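Local coordinates for ABC transporter, substrate binding protein (Aeropyrum pernix, PDB 3EAF) that probably captures a small solute and delivers it to an ABC transporter for uptake, and binds a magnesium ion, at residues 207-212 with 234-239; 246-251 with 355-360; 253-258 with 286-291; 259-264 with 361-366. All blocks are in the same frame, centred on the assembly; numbering follows the deposited sequence.

How the contacts relate
From the N terminus, contact 1 comes first: the start of helix 209-222 meets residues 234-239, closing a short loop that holds the rest of that helix and strand 227-230. It is complete before the others open. Contact 2 then joins the approach to strand 251-255 to the end of strand 352-357, closing a loop of about a hundred residues. Contact 3, between strand 251-255 with its exit and the start of helix 288-304, is nested within that loop. Contact 4 crosses both contacts 2 and 3, tying residues 259-264 to an edge strand, 363-369. Phe-235 of contact 1 touches residues of contacts 2 and 4, and Asp-236 and Glu-237 bind residues of contact 3.

Contact 1 of 4, residues 207-212 with 234-239; sequences NTISSC and GFDERS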
loop_
_atom_site.group_PDB
_atom_site.type_symbol
_atom_site.label_atom_id
_atom_site.label_comp_id
_atom_site.label_asym_id
_atom_site.label_seq_id
_atom_site.Cartn_x
_atom_site.Cartn_y
_atom_site.Cartn_z
ATOM N N ASN A 207 -1.248 4.044 11.116
ATOM C CA ASN A 207 0.129 4.492 10.877
ATOM C C ASN A 207 1.038 3.366 10.349
ATOM O O ASN A 207 0.587 2.231 10.166
ATOM C CB ASN A 207 0.739 5.065 12.169
ATOM C CG ASN A 207 0.005 6.292 12.692
ATOM O OD1 ASN A 207 -0.894 6.833 12.043
ATOM N ND2 ASN A 207 0.397 6.740 13.880
ATOM N N THR A 208 2.314 3.684 10.120
ATOM C CA THR A 208 3.290 2.695 9.659
ATOM C C THR A 208 3.742 1.786 10.805
ATOM O O THR A 208 3.443 2.054 11.973
ATOM C CB THR A 208 4.529 3.351 8.987
ATOM O OG1 THR A 208 5.308 4.039 9.973
ATOM C CG2 THR A 208 4.106 4.334 7.895
ATOM N N ILE A 209 4.481 0.731 10.458
ATOM C CA ILE A 209 4.867 -0.329 11.393
ATOM C C ILE A 209 5.541 0.148 12.687
ATOM O O ILE A 209 5.390 -0.492 13.722
ATOM C CB ILE A 209 5.730 -1.440 10.686
ATOM C CG1 ILE A 209 5.899 -2.668 11.591
ATOM C CG2 ILE A 209 7.075 -0.875 10.185
ATOM C CD1 ILE A 209 6.452 -3.908 10.892
ATOM N N SER A 210 6.278 1.258 12.630
ATOM C CA SER A 210 7.006 1.762 13.801
ATOM C C SER A 210 6.076 2.111 14.958
ATOM O O SER A 210 6.247 1.610 16.062
ATOM C CB SER A 210 7.875 2.972 13.433
ATOM O OG SER A 210 8.872 2.587 12.502
ATOM N N SER A 211 5.095 2.967 14.709
ATOM C CA SER A 211 4.158 3.337 15.769
ATOM C C SER A 211 3.115 2.249 16.049
ATOM O O SER A 211 2.724 2.065 17.200
ATOM C CB SER A 211 3.495 4.688 15.484
ATOM O OG SER A 211 2.809 4.674 14.253
ATOM N N CYS A 212 2.675 1.530 15.013
ATOM C CA CYS A 212 1.752 0.396 15.201
ATOM C C CYS A 212 2.323 -0.630 16.169
ATOM O O CYS A 212 1.627 -1.103 17.065
ATOM C CB CYS A 212 1.437 -0.300 13.879
ATOM S SG CYS A 212 0.296 0.581 12.799
ATOM N N GLY A 234 1.408 -1.117 8.421
ATOM C CA GLY A 234 1.601 -1.153 9.880
ATOM C C GLY A 234 2.020 -2.497 10.444
ATOM O O GLY A 234 2.230 -2.635 11.655
ATOM N N PHE A 235 2.160 -3.482 9.554
ATOM C CA PHE A 235 2.350 -4.878 9.933
ATOM C C PHE A 235 3.091 -5.603 8.817
ATOM O O PHE A 235 2.731 -5.467 7.642
ATOM C CB PHE A 235 0.986 -5.534 10.143
ATOM C CG PHE A 235 1.036 -6.900 10.801
ATOM C CD1 PHE A 235 0.898 -7.022 12.178
ATOM C CD2 PHE A 235 1.170 -8.064 10.032
ATOM C CE1 PHE A 235 0.916 -8.278 12.792
ATOM C CE2 PHE A 235 1.195 -9.324 10.635
ATOM C CZ PHE A 235 1.064 -9.425 12.021
ATOM N N ASP A 236 4.144 -6.329 9.180
ATOM C CA ASP A 236 4.851 -7.217 8.242
ATOM C C ASP A 236 5.679 -8.248 9.010
ATOM O O ASP A 236 5.428 -8.481 10.201
ATOM C CB ASP A 236 5.690 -6.438 7.186
ATOM C CG ASP A 236 6.797 -5.570 7.798
ATOM O OD1 ASP A 236 7.580 -6.069 8.637
ATOM O OD2 ASP A 236 6.903 -4.375 7.418
ATOM N N GLU A 237 6.657 -8.849 8.331
ATOM C CA GLU A 237 7.486 -9.937 8.878
ATOM C C GLU A 237 8.224 -9.569 10.170
ATOM O O GLU A 237 8.572 -10.452 10.956
ATOM C CB GLU A 237 8.498 -10.425 7.822
ATOM C CG GLU A 237 7.868 -11.069 6.576
ATOM C CD GLU A 237 7.539 -10.068 5.477
ATOM O OE1 GLU A 237 7.565 -8.842 5.733
ATOM O OE2 GLU A 237 7.263 -10.508 4.341
ATOM N N ARG A 238 8.452 -8.268 10.379
ATOM C CA ARG A 238 9.164 -7.760 11.565
ATOM C C ARG A 238 8.274 -7.643 12.801
ATOM O O ARG A 238 8.773 -7.506 13.923
ATOM C CB ARG A 238 9.778 -6.388 11.268
ATOM C CG ARG A 238 10.938 -6.416 10.284
ATOM C CD ARG A 238 11.265 -5.013 9.790
ATOM N NE ARG A 238 10.162 -4.456 8.998
ATOM C CZ ARG A 238 10.159 -3.245 8.435
ATOM N NH1 ARG A 238 11.199 -2.431 8.569
ATOM N NH2 ARG A 238 9.108 -2.847 7.735
ATOM N N SER A 239 6.959 -7.707 12.594
ATOM C CA SER A 239 5.976 -7.440 13.655
ATOM C C SER A 239 6.095 -8.323 14.905
ATOM O O SER A 239 5.946 -7.815 16.012
ATOM C CB SER A 239 4.543 -7.462 13.099
ATOM O OG SER A 239 4.314 -6.361 12.233
#
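Ile-209, the first residue of helix 209-222, pushes its longer branch into the bend formed by residues 234-239. CG1 stands opposite the backbone N (chi1 -169°), which carries the branch past the Gly-234 carbonyl and sets CD1 against the Asp-236 carboxylate, 3.3 Å from OD1. The same Ile-209 CD1 lies 3.5 Å from Ser-239 OG. The shorter branch goes elsewhere: Ile-209 CG2 rests over one face of the Arg-238 guanidinium, 3.7 Å from NH2. The two backbones also come close, Gly-234 CA lying 3.5 Å from Ile-209 N, and Gly-234 O is 3.3 Å from the side-chain carbon Cys-212 CB. Ile-209 CA also directs its hydrogen at Gly-234 O.

What steadies this surface is a second shell within 234-239. Arg-238 grips Asp-236 side-on, NE to OD1 and NH2 to OD2 (2.7 Å for the latter), both oxygens lying in the guanidinium plane. Asp-236 OD1 also accepts from Arg-238 N, and Ser-239 OG accepts from Asp-236 N at 3.1 Å; the two form a capping box at the start of helix 239-243. These bonds fix the rotation of the carboxylate. A salt bridge from Asp-236 OD2 to Arg-289 NE adds a second arginine, which should favour the ionised form.

Both segments are carboxy-end loops of adjacent parallel strands (202-205 and 227-230) that lead into helices, as in an alpha/beta lobe of the periplasmic-binding fold. They face helix 18-38 of the other lobe, where Ile-209 and Arg-238 touch Val-20 and Thr-208 OG1 bonds to Asp-19, while Phe-235 packs against strand 352-357.

Contact 2 of 4, residues 246-251 with 355-360; sequences GGYGKV and IKLGEN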
loop_
_atom_site.group_PDB
_atom_site.type_symbol
_atom_site.label_atom_id
_atom_site.label_comp_id
_atom_site.label_asym_id
_atom_site.label_seq_id
_atom_site.Cartn_x
_atom_site.Cartn_y
_atom_site.Cartn_z
ATOM N N GLY A 246 4.034 -10.076 24.331
ATOM C CA GLY A 246 2.785 -9.518 24.853
ATOM C C GLY A 246 1.673 -9.477 23.822
ATOM O O GLY A 246 0.498 -9.638 24.161
ATOM N N GLY A 247 2.045 -9.272 22.559
ATOM C CA GLY A 247 1.072 -9.190 21.472
ATOM C C GLY A 247 0.740 -10.502 20.792
ATOM O O GLY A 247 -0.116 -10.541 19.910
ATOM N N TYR A 248 1.405 -11.581 21.196
ATOM C CA TYR A 248 1.202 -12.887 20.559
ATOM C C TYR A 248 -0.264 -13.324 20.624
ATOM O O TYR A 248 -0.872 -13.317 21.690
ATOM C CB TYR A 248 2.110 -13.952 21.190
ATOM C CG TYR A 248 3.581 -13.841 20.835
ATOM C CD1 TYR A 248 4.077 -12.758 20.100
ATOM C CD2 TYR A 248 4.488 -14.809 21.270
ATOM C CE1 TYR A 248 5.441 -12.660 19.790
ATOM C CE2 TYR A 248 5.840 -14.719 20.972
ATOM C CZ TYR A 248 6.311 -13.648 20.236
ATOM O OH TYR A 248 7.650 -13.569 19.940
ATOM N N GLY A 249 -0.821 -13.671 19.464
ATOM C CA GLY A 249 -2.214 -14.093 19.344
ATOM C C GLY A 249 -3.226 -12.964 19.240
ATOM O O GLY A 249 -4.422 -13.227 19.091
ATOM N N LYS A 250 -2.756 -11.713 19.302
ATOM C CA LYS A 250 -3.652 -10.553 19.457
ATOM C C LYS A 250 -3.480 -9.418 18.445
ATOM O O LYS A 250 -4.030 -8.334 18.646
ATOM C CB LYS A 250 -3.531 -9.956 20.873
ATOM C CG LYS A 250 -3.877 -10.917 22.004
ATOM C CD LYS A 250 -3.991 -10.193 23.333
ATOM C CE LYS A 250 -2.643 -9.827 23.920
ATOM N NZ LYS A 250 -2.826 -9.287 25.297
ATOM N N VAL A 251 -2.709 -9.646 17.382
ATOM C CA VAL A 251 -2.487 -8.609 16.360
ATOM C C VAL A 251 -2.715 -9.179 14.961
ATOM O O VAL A 251 -2.322 -10.311 14.667
ATOM C CB VAL A 251 -1.074 -7.968 16.445
ATOM C CG1 VAL A 251 -0.963 -6.766 15.492
ATOM C CG2 VAL A 251 -0.746 -7.523 17.879
ATOM N N ILE A 355 -3.404 -11.445 7.997
ATOM C CA ILE A 355 -2.288 -12.172 8.585
ATOM C C ILE A 355 -2.342 -12.010 10.092
ATOM O O ILE A 355 -2.531 -10.896 10.597
ATOM C CB ILE A 355 -0.911 -11.672 8.025
ATOM C CG1 ILE A 355 -0.846 -11.847 6.502
ATOM C CG2 ILE A 355 0.264 -12.384 8.687
ATOM C CD1 ILE A 355 -1.411 -10.655 5.737
ATOM N N LYS A 356 -2.187 -13.122 10.803
ATOM C CA LYS A 356 -2.207 -13.111 12.256
ATOM C C LYS A 356 -0.811 -13.238 12.852
ATOM O O LYS A 356 -0.006 -14.054 12.404
ATOM C CB LYS A 356 -3.076 -14.254 12.786
ATOM C CG LYS A 356 -3.222 -14.288 14.305
ATOM C CD LYS A 356 -4.025 -15.497 14.722
ATOM C CE LYS A 356 -4.243 -15.560 16.218
ATOM N NZ LYS A 356 -4.926 -16.852 16.567
ATOM N N LEU A 357 -0.545 -12.437 13.875
ATOM C CA LEU A 357 0.580 -12.684 14.751
ATOM C C LEU A 357 0.155 -13.819 15.683
ATOM O O LEU A 357 -0.600 -13.608 16.640
ATOM C CB LEU A 357 0.948 -11.417 15.532
ATOM C CG LEU A 357 2.054 -11.472 16.591
ATOM C CD1 LEU A 357 3.298 -12.158 16.052
ATOM C CD2 LEU A 357 2.380 -10.064 17.082
ATOM N N GLY A 358 0.626 -15.024 15.376
ATOM C CA GLY A 358 0.175 -16.235 16.067
ATOM C C GLY A 358 0.577 -16.327 17.528
ATOM O O GLY A 358 1.486 -15.619 17.981
ATOM N N GLU A 359 -0.100 -17.217 18.253
ATOM C CA GLU A 359 0.176 -17.472 19.675
ATOM C C GLU A 359 1.620 -17.898 19.926
ATOM O O GLU A 359 2.188 -17.584 20.966
ATOM C CB GLU A 359 -0.784 -18.532 20.231
ATOM C CG GLU A 359 -2.258 -18.145 20.171
ATOM C CD GLU A 359 -2.692 -17.224 21.307
ATOM O OE1 GLU A 359 -2.022 -17.191 22.371
ATOM O OE2 GLU A 359 -3.727 -16.537 21.138
ATOM N N ASN A 360 2.202 -18.612 18.964
ATOM C CA ASN A 360 3.601 -19.031 19.034
ATOM C C ASN A 360 4.593 -17.950 18.591
ATOM O O ASN A 360 5.808 -18.180 18.581
ATOM C CB ASN A 360 3.813 -20.316 18.221
ATOM C CG ASN A 360 3.521 -20.139 16.736
ATOM O OD1 ASN A 360 3.084 -19.074 16.283
ATOM N ND2 ASN A 360 3.757 -21.194 15.968
HETATM O O HOH W 1 -5.599 -15.827 19.317
#
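Two backbone hydrogen bonds join Leu-357 to residues 246-251. Leu-357 N donates to Val-251 O at 2.9 Å, nearly straight (169°). Its carbonyl O accepts from Gly-249 N at 2.8 Å, a more bent bond (136° at the hydrogen) whose donor is tilted out of the carbonyl plane. Gly-249 is presented by a type II turn from Gly-247 to Lys-250, in which it takes a positive phi.

The apolar part is built around the same leucine. Its two methyls divide the work: Leu-357 CD2 packs 4.1 Å from Val-251 CB, the two side chains lying side by side and pointing the same way, and CD1 meets Tyr-248 CD1 at 4.2 Å. The ring also lies close to the backbone of residues 358-360, with Tyr-248 CD2 3.6 Å from Glu-359 O.

A water supplies the polar link at the outer side. It donates to Gly-249 O and, at 2.7 Å, to Glu-359 OE2, and accepts from Lys-356 NZ at the tip of an extended chain.

Here strand 352-357 joins antiparallel to strand 251-255 and leads into a hairpin with strand 363-369, completing the mixed sheet of one lobe of a periplasmic-binding-protein fold.

Contact 3 of 4, residues 253-258 with 286-291; sequences GISPFI and INLRVV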
loop_
_atom_site.group_PDB
_atom_site.type_symbol
_atom_site.label_atom_id
_atom_site.label_comp_id
_atom_site.label_asym_id
_atom_site.label_seq_id
_atom_site.Cartn_x
_atom_site.Cartn_y
_atom_site.Cartn_z
ATOM N N GLY A 253 -2.686 -8.087 10.627
ATOM C CA GLY A 253 -2.291 -7.149 9.591
ATOM C C GLY A 253 -3.065 -7.396 8.319
ATOM O O GLY A 253 -3.369 -8.542 7.976
ATOM N N ILE A 254 -3.398 -6.317 7.624
ATOM C CA ILE A 254 -4.025 -6.416 6.316
ATOM C C ILE A 254 -2.923 -6.409 5.262
ATOM O O ILE A 254 -1.909 -5.726 5.426
ATOM C CB ILE A 254 -4.995 -5.229 6.069
ATOM C CG1 ILE A 254 -6.101 -5.197 7.131
ATOM C CG2 ILE A 254 -5.591 -5.273 4.656
ATOM C CD1 ILE A 254 -6.912 -3.898 7.140
ATOM N N SER A 255 -3.114 -7.175 4.189
ATOM C CA SER A 255 -2.259 -7.060 3.015
ATOM C C SER A 255 -3.003 -7.524 1.776
ATOM O O SER A 255 -3.529 -8.639 1.759
ATOM C CB SER A 255 -0.969 -7.868 3.182
ATOM O OG SER A 255 -0.177 -7.781 2.011
ATOM N N PRO A 256 -3.065 -6.671 0.739
ATOM C CA PRO A 256 -3.589 -7.091 -0.569
ATOM C C PRO A 256 -2.665 -8.071 -1.316
ATOM O O PRO A 256 -3.082 -8.681 -2.315
ATOM C CB PRO A 256 -3.694 -5.770 -1.349
ATOM C CG PRO A 256 -3.586 -4.677 -0.308
ATOM C CD PRO A 256 -2.684 -5.248 0.740
ATOM N N PHE A 257 -1.438 -8.233 -0.814
ATOM C CA PHE A 257 -0.386 -8.992 -1.493
ATOM C C PHE A 257 0.079 -10.125 -0.596
ATOM O O PHE A 257 0.254 -9.933 0.614
ATOM C CB PHE A 257 0.818 -8.086 -1.809
ATOM C CG PHE A 257 0.434 -6.696 -2.252
ATOM C CD1 PHE A 257 0.110 -6.442 -3.580
ATOM C CD2 PHE A 257 0.383 -5.650 -1.336
ATOM C CE1 PHE A 257 -0.256 -5.176 -3.995
ATOM C CE2 PHE A 257 0.023 -4.372 -1.742
ATOM C CZ PHE A 257 -0.306 -4.136 -3.073
ATOM N N ILE A 258 0.290 -11.298 -1.193
ATOM C CA ILE A 258 0.827 -12.451 -0.475
ATOM C C ILE A 258 2.262 -12.171 -0.006
ATOM O O ILE A 258 3.048 -11.554 -0.734
ATOM C CB ILE A 258 0.734 -13.750 -1.346
ATOM C CG1 ILE A 258 0.791 -15.016 -0.478
ATOM C CG2 ILE A 258 1.808 -13.781 -2.447
ATOM C CD1 ILE A 258 -0.380 -15.172 0.504
ATOM N N ILE A 286 14.063 -10.387 0.949
ATOM C CA ILE A 286 12.820 -10.316 0.184
ATOM C C ILE A 286 11.644 -10.454 1.148
ATOM O O ILE A 286 11.468 -11.492 1.790
ATOM C CB ILE A 286 12.774 -11.386 -0.934
ATOM C CG1 ILE A 286 13.997 -11.255 -1.863
ATOM C CG2 ILE A 286 11.454 -11.326 -1.718
ATOM C CD1 ILE A 286 14.117 -9.912 -2.588
ATOM N N ASN A 287 10.860 -9.387 1.254
ATOM C CA ASN A 287 9.755 -9.315 2.203
ATOM C C ASN A 287 8.557 -8.625 1.557
ATOM O O ASN A 287 8.623 -8.236 0.393
ATOM C CB ASN A 287 10.198 -8.588 3.484
ATOM C CG ASN A 287 10.802 -7.209 3.205
ATOM O OD1 ASN A 287 10.239 -6.403 2.465
ATOM N ND2 ASN A 287 11.953 -6.943 3.795
ATOM N N LEU A 288 7.470 -8.473 2.313
ATOM C CA LEU A 288 6.263 -7.796 1.817
ATOM C C LEU A 288 6.528 -6.411 1.193
ATOM O O LEU A 288 5.948 -6.064 0.159
ATOM C CB LEU A 288 5.229 -7.672 2.942
ATOM C CG LEU A 288 4.015 -6.781 2.662
ATOM C CD1 LEU A 288 3.127 -7.401 1.578
ATOM C CD2 LEU A 288 3.234 -6.513 3.946
ATOM N N ARG A 289 7.404 -5.624 1.817
ATOM C CA ARG A 289 7.680 -4.261 1.335
ATOM C C ARG A 289 8.337 -4.297 -0.037
ATOM O O ARG A 289 7.997 -3.511 -0.922
ATOM C CB ARG A 289 8.549 -3.486 2.335
ATOM C CG ARG A 289 7.993 -3.427 3.769
ATOM C CD ARG A 289 6.482 -3.181 3.788
ATOM N NE ARG A 289 5.916 -3.295 5.131
ATOM C CZ ARG A 289 4.620 -3.237 5.404
ATOM N NH1 ARG A 289 3.734 -3.077 4.427
ATOM N NH2 ARG A 289 4.212 -3.335 6.662
ATOM N N VAL A 290 9.270 -5.231 -0.204
ATOM C CA VAL A 290 9.893 -5.510 -1.494
ATOM C C VAL A 290 8.837 -5.901 -2.537
ATOM O O VAL A 290 8.861 -5.403 -3.664
ATOM C CB VAL A 290 10.998 -6.595 -1.364
ATOM C CG1 VAL A 290 11.620 -6.930 -2.728
ATOM C CG2 VAL A 290 12.087 -6.133 -0.391
ATOM N N VAL A 291 7.900 -6.766 -2.155
ATOM C CA VAL A 291 6.796 -7.128 -3.045
ATOM C C VAL A 291 6.001 -5.884 -3.478
ATOM O O VAL A 291 5.689 -5.721 -4.653
ATOM C CB VAL A 291 5.850 -8.174 -2.397
ATOM C CG1 VAL A 291 4.668 -8.478 -3.315
ATOM C CG2 VAL A 291 6.613 -9.458 -2.054
#
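Leu-288 and Ser-255 make the tight end of this contact, Leu-288 CD1 coming within 3.4 Å of Ser-255 OG. The hydroxyl is held by the loop that follows its strand: OG, extended away from the backbone N (chi1 178°), donates to Phe-257 O at 2.6 Å, in the carbonyl plane and on a lone pair. The leucine methyl thus abuts a hydroxyl that already has a hydrogen-bond partner. Beside it, Phe-257 CB sits 4.2 Å from Leu-288 CD1 and equally 4.2 Å from Val-291 CG1, at the junction of two residues on successive turns of the helix. The phenyl ring itself leans on Pro-256, whose CB lies over the centre of one face.

Residues 256-258 leave the last parallel strand of the seven-stranded sheet and pair through Pro-256 and Ile-258 with Ala-336 and Ile-334, consistent with a crossover between the lobes of a periplasmic-binding fold. The side chain of Phe-257 is about 9 Å from that of Tyr-341, a magnesium ligand.

Packing is looser at Ile-258, whose CB points away from the helix; its carbonyl O, buried without a polar partner, faces Val-291 CG1 at 4.3 Å. On the partly exposed side, Asn-287 takes no part in the packing but caps the helix, its OD1 accepting from Val-290 N at 3.1 Å (165°). Glu-237 OE2 accepts from Leu-288 N at this helix start, while Leu-288 CD2 lies over a face of the Arg-289 guanidinium.

Contact 4 of 4, residues 259-264 with 361-366; sequences YPMFGQ and GELQLM
Leu-363 meets three side chains of residues 259-264, two at its CB and the third at a methyl. Its CB faces Met-261 SE (a selenomethionine) and Phe-262 CZ together, 4.1 Å from each. From there CG swings to the side of the backbone N (chi1 -63°) and the chain divides. CD1 reaches the edge of the Tyr-259 ring, near its plane, 3.7 Å from CE2, the two side chains crossing at about a right angle. The other methyl, CD2, leaves the contact and touches the ring of Phe-235.

Phe-262 lies next to the strand backbone. Leu-363 O approaches the ring edge near its plane, 3.6 Å from Phe-262 CZ, and Leu-365 N is 3.7 Å from that same carbon. Leu-365 CB stands over the ring in a CH-pi contact, 3.9 Å from the centroid of Phe-262 and only 5° off the normal. Met-261 CG covers the centre of the opposite face, so the ring is sandwiched between its own neighbour in the chain and the strand. Met-261 and Phe-262 are set in a short 3-10 turn, tightened by Phe-262 N donating to Tyr-259 O at 3.0 Å. The contact is apolar and lies at the surface, with Tyr-259 its buried member.

Strand 363-369 is an edge strand of the sheet, hydrogen-bonded to strand 352-357 through Gln-364 and Lys-356. The loop between strand 251-255 and helix 267-278 folds over its leucine side, while Tyr-259 and Pro-260 reach Leu-288 and Val-291 of helix 288-304.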
loop_
_atom_site.group_PDB
_atom_site.type_symbol
_atom_site.label_atom_id
_atom_site.label_comp_id
_atom_site.label_asym_id
_atom_site.label_seq_id
_atom_site.Cartn_x
_atom_site.Cartn_y
_atom_site.Cartn_z
ATOM N N TYR A 259 2.584 -12.572 1.222
ATOM C CA TYR A 259 3.948 -12.442 1.739
ATOM C C TYR A 259 4.803 -13.506 1.066
ATOM O O TYR A 259 4.296 -14.595 0.772
ATOM C CB TYR A 259 4.010 -12.708 3.243
ATOM C CG TYR A 259 3.443 -11.659 4.175
ATOM C CD1 TYR A 259 2.473 -10.745 3.755
ATOM C CD2 TYR A 259 3.854 -11.619 5.507
ATOM C CE1 TYR A 259 1.943 -9.803 4.640
ATOM C CE2 TYR A 259 3.339 -10.692 6.391
ATOM C CZ TYR A 259 2.386 -9.786 5.955
ATOM O OH TYR A 259 1.888 -8.880 6.848
ATOM N N PRO A 260 6.102 -13.211 0.827
ATOM C CA PRO A 260 6.987 -14.265 0.304
ATOM C C PRO A 260 6.936 -15.586 1.105
ATOM O O PRO A 260 6.939 -16.654 0.501
ATOM C CB PRO A 260 8.381 -13.624 0.378
ATOM C CG PRO A 260 8.119 -12.160 0.238
ATOM C CD PRO A 260 6.815 -11.928 0.992
HETATM N N MSE A 261 6.868 -15.508 2.436
HETATM C CA MSE A 261 6.802 -16.702 3.303
HETATM C C MSE A 261 5.561 -17.591 3.117
HETATM O O MSE A 261 5.573 -18.763 3.505
HETATM C CB MSE A 261 6.934 -16.313 4.784
HETATM C CG MSE A 261 5.848 -15.363 5.278
HETATM SE SE MSE A 261 5.896 -15.052 7.203
HETATM C CE MSE A 261 7.765 -14.581 7.477
ATOM N N PHE A 262 4.491 -17.036 2.549
ATOM C CA PHE A 262 3.293 -17.826 2.220
ATOM C C PHE A 262 3.186 -18.088 0.709
ATOM O O PHE A 262 2.174 -18.602 0.223
ATOM C CB PHE A 262 2.006 -17.131 2.711
ATOM C CG PHE A 262 2.017 -16.758 4.173
ATOM C CD1 PHE A 262 2.313 -17.702 5.153
ATOM C CD2 PHE A 262 1.714 -15.458 4.567
ATOM C CE1 PHE A 262 2.321 -17.356 6.505
ATOM C CE2 PHE A 262 1.719 -15.099 5.921
ATOM C CZ PHE A 262 2.021 -16.053 6.891
ATOM N N GLY A 263 4.233 -17.740 -0.027
ATOM C CA GLY A 263 4.164 -17.729 -1.481
ATOM C C GLY A 263 5.232 -18.525 -2.198
ATOM O O GLY A 263 5.527 -18.245 -3.356
ATOM N N GLN A 264 5.801 -19.523 -1.517
ATOM C CA GLN A 264 6.773 -20.456 -2.117
ATOM C C GLN A 264 6.368 -20.949 -3.501
ATOM O O GLN A 264 7.225 -21.193 -4.354
ATOM C CB GLN A 264 6.974 -21.673 -1.214
ATOM C CG GLN A 264 8.092 -21.520 -0.211
ATOM C CD GLN A 264 8.020 -22.521 0.932
ATOM O OE1 GLN A 264 6.996 -22.637 1.620
ATOM N NE2 GLN A 264 9.125 -23.225 1.164
ATOM N N GLY A 361 4.065 -16.785 18.211
ATOM C CA GLY A 361 4.877 -15.671 17.745
ATOM C C GLY A 361 5.208 -15.715 16.267
ATOM O O GLY A 361 5.949 -14.870 15.766
ATOM N N GLU A 362 4.666 -16.704 15.564
ATOM C CA GLU A 362 4.927 -16.848 14.142
ATOM C C GLU A 362 3.722 -16.332 13.373
ATOM O O GLU A 362 2.592 -16.417 13.856
ATOM C CB GLU A 362 5.264 -18.311 13.804
ATOM C CG GLU A 362 6.591 -18.768 14.457
ATOM C CD GLU A 362 6.923 -20.243 14.266
ATOM O OE1 GLU A 362 6.417 -20.872 13.303
ATOM O OE2 GLU A 362 7.716 -20.772 15.088
ATOM N N LEU A 363 3.962 -15.761 12.197
ATOM C CA LEU A 363 2.873 -15.225 11.388
ATOM C C LEU A 363 2.078 -16.334 10.709
ATOM O O LEU A 363 2.649 -17.304 10.193
ATOM C CB LEU A 363 3.383 -14.215 10.353
ATOM C CG LEU A 363 4.042 -12.933 10.875
ATOM C CD1 LEU A 363 4.337 -11.983 9.724
ATOM C CD2 LEU A 363 3.181 -12.238 11.922
ATOM N N GLN A 364 0.756 -16.171 10.708
ATOM C CA GLN A 364 -0.152 -17.174 10.179
ATOM C C GLN A 364 -1.125 -16.530 9.219
ATOM O O GLN A 364 -1.698 -15.488 9.518
ATOM C CB GLN A 364 -0.896 -17.864 11.327
ATOM C CG GLN A 364 0.048 -18.506 12.349
ATOM C CD GLN A 364 -0.625 -18.917 13.650
ATOM O OE1 GLN A 364 -1.812 -18.652 13.878
ATOM N NE2 GLN A 364 0.144 -19.564 14.521
ATOM N N LEU A 365 -1.302 -17.143 8.055
ATOM C CA LEU A 365 -2.239 -16.621 7.071
ATOM C C LEU A 365 -3.671 -17.039 7.420
ATOM O O LEU A 365 -3.956 -18.232 7.541
ATOM C CB LEU A 365 -1.852 -17.079 5.657
ATOM C CG LEU A 365 -2.684 -16.576 4.469
ATOM C CD1 LEU A 365 -2.578 -15.058 4.304
ATOM C CD2 LEU A 365 -2.267 -17.285 3.183
HETATM N N MSE A 366 -4.557 -16.054 7.582
HETATM C CA MSE A 366 -5.978 -16.314 7.841
HETATM C C MSE A 366 -6.774 -16.641 6.582
HETATM O O MSE A 366 -7.740 -17.405 6.647
HETATM C CB MSE A 366 -6.648 -15.134 8.566
HETATM C CG MSE A 366 -6.077 -14.807 9.939
HETATM SE SE MSE A 366 -6.241 -16.259 11.238
HETATM C CE MSE A 366 -4.586 -17.238 10.909
#